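PDB 3IHU: transcriptional regulator, GntR family from Ralstonia eutropha, which probably binds DNA through a winged helix-turn-helix domain and probably regulates transcription. Local coordinates for residues A[43-46]-A[47-51]; A[146-149]-A[150-153]. All blocks are in the same frame, centred on the assembly; numbering follows the deposited sequence.

Interaction 1: A[43-46]-A[47-51]; sequences TDLV and AHFGV
Leu45 and Phe49 lie side by side, one turn apart, on helix 42-49, the first helix of the helix-turn-helix motif in the GntR-type winged-helix domain; helix 53-65 is the second. The Phe49 side chain, on the last helical residue, packs back over the preceding turn. Its CB rests 3.5 Å from Leu45 O, the same oxygen that accepts the Phe49 N-H in a fairly straight helical bond of 2.9 Å. CG stands beside the backbone N (chi1 -72°), and this turns the ring back along the preceding turn. CD2 therefore passes Leu45 O at 3.6 Å, with the oxygen at the ring edge and near its plane. Farther out, CE2 meets Leu45 CD2 at 4.0 Å. Phe49 also touches Val21 of helix 17-31, and Leu45 touches Val56 of helix 53-65. His48 sets its CD2 over the centre of one ring face.

Beyond Phe49 the helix stops at Gly50, whose positive phi starts the turn. Val46 O there receives two weak bonds, from Gly50 N and Val51 N, in an ending that resembles a Schellman motif. The chain folds back closely enough to bring Val46 CA to 3.4 Å from Val51 O, a CA-H...O contact, and Val46 CG1, anti to its own amide nitrogen, sits just 3.1 Å from that oxygen.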
ATOM      1  N   THR A  43      17.978  17.646  -6.217  1.00 17.79           N
ATOM      2  CA  THR A  43      19.338  17.167  -6.105  1.00 16.81           C
ATOM      3  C   THR A  43      19.528  16.133  -4.971  1.00 15.59           C
ATOM      4  O   THR A  43      20.377  15.247  -5.076  1.00 12.51           O
ATOM      5  CB  THR A  43      20.324  18.325  -5.876  1.00 16.99           C
ATOM      6  OG1 THR A  43      19.896  19.044  -4.725  1.00 18.29           O
ATOM      7  CG2 THR A  43      20.417  19.266  -7.083  1.00 16.33           C
ATOM      8  N   ASP A  44      18.769  16.261  -3.880  1.00 14.58           N
ATOM      9  CA  ASP A  44      18.782  15.248  -2.824  1.00 14.50           C
ATOM     10  C   ASP A  44      18.239  13.930  -3.358  1.00 14.53           C
ATOM     11  O   ASP A  44      18.765  12.854  -3.078  1.00 15.47           O
ATOM     12  CB  ASP A  44      17.896  15.692  -1.645  1.00 15.71           C
ATOM     13  CG  ASP A  44      18.536  16.807  -0.832  1.00 17.37           C
ATOM     14  OD1 ASP A  44      19.715  17.174  -1.095  1.00 15.58           O
ATOM     15  OD2 ASP A  44      17.838  17.328   0.039  1.00 17.57           O
ATOM     16  N   LEU A  45      17.189  13.993  -4.147  1.00 13.23           N
ATOM     17  CA  LEU A  45      16.634  12.771  -4.698  1.00 14.17           C
ATOM     18  C   LEU A  45      17.560  12.117  -5.723  1.00 14.05           C
ATOM     19  O   LEU A  45      17.613  10.887  -5.784  1.00 14.89           O
ATOM     20  CB  LEU A  45      15.288  13.037  -5.334  1.00 14.02           C
ATOM     21  CG  LEU A  45      14.249  13.471  -4.305  1.00 12.75           C
ATOM     22  CD1 LEU A  45      12.918  13.783  -5.042  1.00 14.51           C
ATOM     23  CD2 LEU A  45      14.065  12.377  -3.263  1.00 11.82           C
ATOM     24  N   VAL A  46      18.234  12.922  -6.547  1.00 14.15           N
ATOM     25  CA  VAL A  46      19.235  12.407  -7.490  1.00 13.71           C
ATOM     26  C   VAL A  46      20.307  11.611  -6.737  1.00 14.00           C
ATOM     27  O   VAL A  46      20.653  10.487  -7.132  1.00 14.34           O
ATOM     28  CB  VAL A  46      19.863  13.532  -8.323  1.00 13.40           C
ATOM     29  CG1 VAL A  46      21.233  13.056  -9.088  1.00 12.80           C
ATOM     30  CG2 VAL A  46      18.840  14.127  -9.318  1.00 11.73           C
ATOM     31  N   ALA A  47      20.841  12.191  -5.662  1.00 14.40           N
ATOM     32  CA  ALA A  47      21.950  11.547  -4.906  1.00 14.91           C
ATOM     33  C   ALA A  47      21.387  10.329  -4.143  1.00 15.83           C
ATOM     34  O   ALA A  47      21.989   9.286  -4.078  1.00 15.54           O
ATOM     35  CB  ALA A  47      22.567  12.557  -3.932  1.00 14.63           C
ATOM     36  N   HIS A  48      20.205  10.464  -3.564  1.00 14.86           N
ATOM     37  CA  HIS A  48      19.653   9.380  -2.767  1.00 16.57           C
ATOM     38  C   HIS A  48      19.292   8.149  -3.622  1.00 16.41           C
ATOM     39  O   HIS A  48      19.559   7.024  -3.253  1.00 15.13           O
ATOM     40  CB  HIS A  48      18.360   9.852  -2.057  1.00 16.84           C
ATOM     41  CG  HIS A  48      17.816   8.860  -1.077  1.00 21.83           C
ATOM     42  ND1 HIS A  48      18.469   8.542   0.096  1.00 27.03           N
ATOM     43  CD2 HIS A  48      16.704   8.094  -1.106  1.00 25.29           C
ATOM     44  CE1 HIS A  48      17.752   7.661   0.772  1.00 27.94           C
ATOM     45  NE2 HIS A  48      16.686   7.357   0.056  1.00 26.63           N
ATOM     46  N   PHE A  49      18.626   8.361  -4.749  1.00 16.22           N
ATOM     47  CA  PHE A  49      18.221   7.222  -5.561  1.00 16.09           C
ATOM     48  C   PHE A  49      19.233   6.820  -6.611  1.00 16.25           C
ATOM     49  O   PHE A  49      19.106   5.783  -7.244  1.00 16.83           O
ATOM     50  CB  PHE A  49      16.825   7.478  -6.129  1.00 16.24           C
ATOM     51  CG  PHE A  49      15.759   7.392  -5.100  1.00 17.28           C
ATOM     52  CD1 PHE A  49      15.416   6.159  -4.559  1.00 19.17           C
ATOM     53  CD2 PHE A  49      15.094   8.526  -4.653  1.00 19.24           C
ATOM     54  CE1 PHE A  49      14.425   6.058  -3.589  1.00 21.00           C
ATOM     55  CE2 PHE A  49      14.085   8.431  -3.696  1.00 20.51           C
ATOM     56  CZ  PHE A  49      13.742   7.202  -3.166  1.00 21.73           C
ATOM     57  N   GLY A  50      20.264   7.623  -6.792  1.00 15.27           N
ATOM     58  CA  GLY A  50      21.229   7.349  -7.820  1.00 15.17           C
ATOM     59  C   GLY A  50      20.675   7.406  -9.223  1.00 15.09           C
ATOM     60  O   GLY A  50      21.166   6.724 -10.094  1.00 14.83           O
ATOM     61  N   VAL A  51      19.701   8.265  -9.475  1.00 16.37           N
ATOM     62  CA  VAL A  51      19.186   8.445 -10.847  1.00 17.11           C
ATOM     63  C   VAL A  51      19.340   9.914 -11.251  1.00 18.02           C
ATOM     64  O   VAL A  51      19.709  10.744 -10.423  1.00 18.76           O
ATOM     65  CB  VAL A  51      17.727   7.986 -10.937  1.00 17.60           C
ATOM     66  CG1 VAL A  51      17.594   6.519 -10.472  1.00 18.38           C
ATOM     67  CG2 VAL A  51      16.836   8.884 -10.096  1.00 14.91           C
TER

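Interaction 2: A[146-149]-A[150-153]; sequences RTLL and EMGD
Arg146 and Glu150 form a charged pair one turn apart at the C-terminal end of helix 134-152, within the all-helical FCD domain; the other side of the same turn is apolar and buried. Arg146 CG is anti to the backbone N (chi1 167°), and bends at the next two torsions lay CD against the Glu150 side chain, which the arginine crosses at a slant. Glu150 bends as well, and OE2 comes to 3.2 Å from Arg146 CD. The charged groups themselves are less closely joined. Arg146 NE lies 3.8 Å from Glu150 OE2, a long salt bridge in which the oxygen sits far off the plane of the guanidinium, where none of its N-H groups is aimed; the guanidinium and carboxylate planes are 66° apart. The stronger partner of OE2 is Arg158 on helix 155-165, which also pairs with Asp153.

Leu148 and Met151, the latter present as selenomethionine, occupy the inner side. Met151 CG passes 3.3 Å from Thr147 O, and the selenium lies 4.4 Å from Leu148 CD2; both side chains also touch helices 84-105 and 179-195. Thr147, also buried, satisfies its hydroxyl on His143 O one turn earlier.

Backbone bonds carry the helix to its end. Met151 N is held by Thr147 O at 2.9 Å, whereas Leu149 O takes Asp153 N at 3.1 Å and, weakly, Gly152 N. Asp153 then leaves the helix with positive phi. The geometry suggests that any attraction between Arg146 and Glu150 is mainly electrostatic, without directed bonding, while Arg158 probably does more to fix the carboxylate and ties this helix end to the next helix.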
ATOM      1  N   ARG A 146       0.739  -7.870  -3.798  1.00 17.69           N
ATOM      2  CA  ARG A 146       1.123  -8.200  -5.162  1.00 19.38           C
ATOM      3  C   ARG A 146       0.658  -9.606  -5.599  1.00 18.48           C
ATOM      4  O   ARG A 146       0.190  -9.815  -6.731  1.00 17.68           O
ATOM      5  CB  ARG A 146       2.646  -8.023  -5.346  1.00 19.52           C
ATOM      6  CG  ARG A 146       3.236  -8.625  -6.630  1.00 26.30           C
ATOM      7  CD  ARG A 146       2.559  -8.146  -7.935  1.00 35.97           C
ATOM      8  NE  ARG A 146       2.508  -6.677  -8.037  1.00 42.59           N
ATOM      9  CZ  ARG A 146       3.409  -5.907  -8.653  1.00 44.74           C
ATOM     10  NH1 ARG A 146       4.472  -6.433  -9.239  1.00 45.86           N
ATOM     11  NH2 ARG A 146       3.239  -4.588  -8.676  1.00 45.90           N
ATOM     12  N   THR A 147       0.734 -10.576  -4.699  1.00 18.34           N
ATOM     13  CA  THR A 147       0.259 -11.929  -5.021  1.00 17.77           C
ATOM     14  C   THR A 147      -1.240 -11.893  -5.263  1.00 17.57           C
ATOM     15  O   THR A 147      -1.738 -12.486  -6.238  1.00 15.08           O
ATOM     16  CB  THR A 147       0.638 -12.921  -3.902  1.00 18.32           C
ATOM     17  OG1 THR A 147       2.015 -12.724  -3.555  1.00 18.12           O
ATOM     18  CG2 THR A 147       0.452 -14.312  -4.319  1.00 17.69           C
ATOM     19  N   LEU A 148      -1.970 -11.167  -4.415  1.00 17.93           N
ATOM     20  CA  LEU A 148      -3.395 -11.044  -4.636  1.00 17.97           C
ATOM     21  C   LEU A 148      -3.642 -10.457  -6.018  1.00 18.60           C
ATOM     22  O   LEU A 148      -4.564 -10.889  -6.735  1.00 16.80           O
ATOM     23  CB  LEU A 148      -4.106 -10.215  -3.559  1.00 18.09           C
ATOM     24  CG  LEU A 148      -4.162 -10.814  -2.159  1.00 18.11           C
ATOM     25  CD1 LEU A 148      -4.738  -9.752  -1.193  1.00 13.23           C
ATOM     26  CD2 LEU A 148      -4.956 -12.183  -2.167  1.00 15.85           C
ATOM     27  N   LEU A 149      -2.810  -9.493  -6.403  1.00 19.42           N
ATOM     28  CA  LEU A 149      -2.995  -8.823  -7.704  1.00 19.62           C
ATOM     29  C   LEU A 149      -2.778  -9.795  -8.846  1.00 19.39           C
ATOM     30  O   LEU A 149      -3.594  -9.869  -9.754  1.00 19.47           O
ATOM     31  CB  LEU A 149      -2.048  -7.642  -7.824  1.00 19.21           C
ATOM     32  CG  LEU A 149      -2.186  -6.779  -9.077  1.00 19.62           C
ATOM     33  CD1 LEU A 149      -3.567  -6.051  -9.198  1.00 21.13           C
ATOM     34  CD2 LEU A 149      -1.062  -5.788  -9.018  1.00 20.90           C
ATOM     35  N   GLU A 150      -1.710 -10.567  -8.765  1.00 20.15           N
ATOM     36  CA  GLU A 150      -1.355 -11.512  -9.811  1.00 21.09           C
ATOM     37  C   GLU A 150      -2.407 -12.576  -9.940  1.00 19.82           C
ATOM     38  O   GLU A 150      -2.704 -13.017 -11.053  1.00 20.20           O
ATOM     39  CB  GLU A 150       0.014 -12.161  -9.564  1.00 21.63           C
ATOM     40  CG  GLU A 150       1.202 -11.202  -9.627  1.00 26.28           C
ATOM     41  CD  GLU A 150       1.199 -10.323 -10.899  1.00 31.86           C
ATOM     42  OE1 GLU A 150       1.001 -10.872 -12.018  1.00 33.02           O
ATOM     43  OE2 GLU A 150       1.364  -9.075 -10.771  1.00 33.06           O
HETATM   44  N   MSE A 151      -2.995 -12.951  -8.816  1.00 17.92           N
HETATM   45  CA  MSE A 151      -4.069 -13.930  -8.779  1.00 16.82           C
HETATM   46  C   MSE A 151      -5.311 -13.468  -9.517  1.00 18.62           C
HETATM   47  O   MSE A 151      -5.934 -14.250 -10.224  1.00 17.67           O
HETATM   48  CB  MSE A 151      -4.403 -14.284  -7.305  1.00 17.51           C
HETATM   49  CG  MSE A 151      -3.453 -15.259  -6.698  1.00 15.43           C
HETATM   50 SE   MSE A 151      -3.653 -15.518  -4.796  0.75  9.46          SE
HETATM   51  CE  MSE A 151      -5.045 -16.889  -5.097  1.00 14.36           C
ATOM     52  N   GLY A 152      -5.692 -12.183  -9.399  1.00 17.66           N
ATOM     53  CA  GLY A 152      -6.908 -11.728 -10.044  1.00 18.39           C
ATOM     54  C   GLY A 152      -6.704 -11.359 -11.500  1.00 18.76           C
ATOM     55  O   GLY A 152      -7.645 -11.404 -12.287  1.00 18.93           O
ATOM     56  N   ASP A 153      -5.467 -11.052 -11.863  1.00 18.95           N
ATOM     57  CA  ASP A 153      -5.112 -10.583 -13.181  1.00 19.89           C
ATOM     58  C   ASP A 153      -6.089  -9.502 -13.761  1.00 19.87           C
ATOM     59  O   ASP A 153      -6.395  -9.528 -14.927  1.00 18.69           O
ATOM     60  CB  ASP A 153      -5.001 -11.750 -14.138  1.00 20.02           C
ATOM     61  CG  ASP A 153      -4.134 -11.430 -15.322  1.00 22.29           C
ATOM     62  OD1 ASP A 153      -3.285 -10.526 -15.211  1.00 28.92           O
ATOM     63  OD2 ASP A 153      -4.279 -12.072 -16.352  1.00 24.17           O
TER

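Both interactions illustrate the same principle: the helix gives way to a residue with positive phi, Gly50 in one case and Asp153 in the other. Interaction 1 is a surface contact in the GntR-family region, where one apolar leucine-phenylalanine pair and two valines face neighbouring helices of a small domain. Interaction 2 is largely buried in the FCD region, with leucines and a selenomethionine inside a helical bundle and charged groups along one side. The two share no secondary-structure element and do not touch: their centres are 31 Å apart and their nearest atoms about 16 Å. Salt bridges feature in interaction 2, whereas a ring beside a carbonyl distinguishes interaction 1.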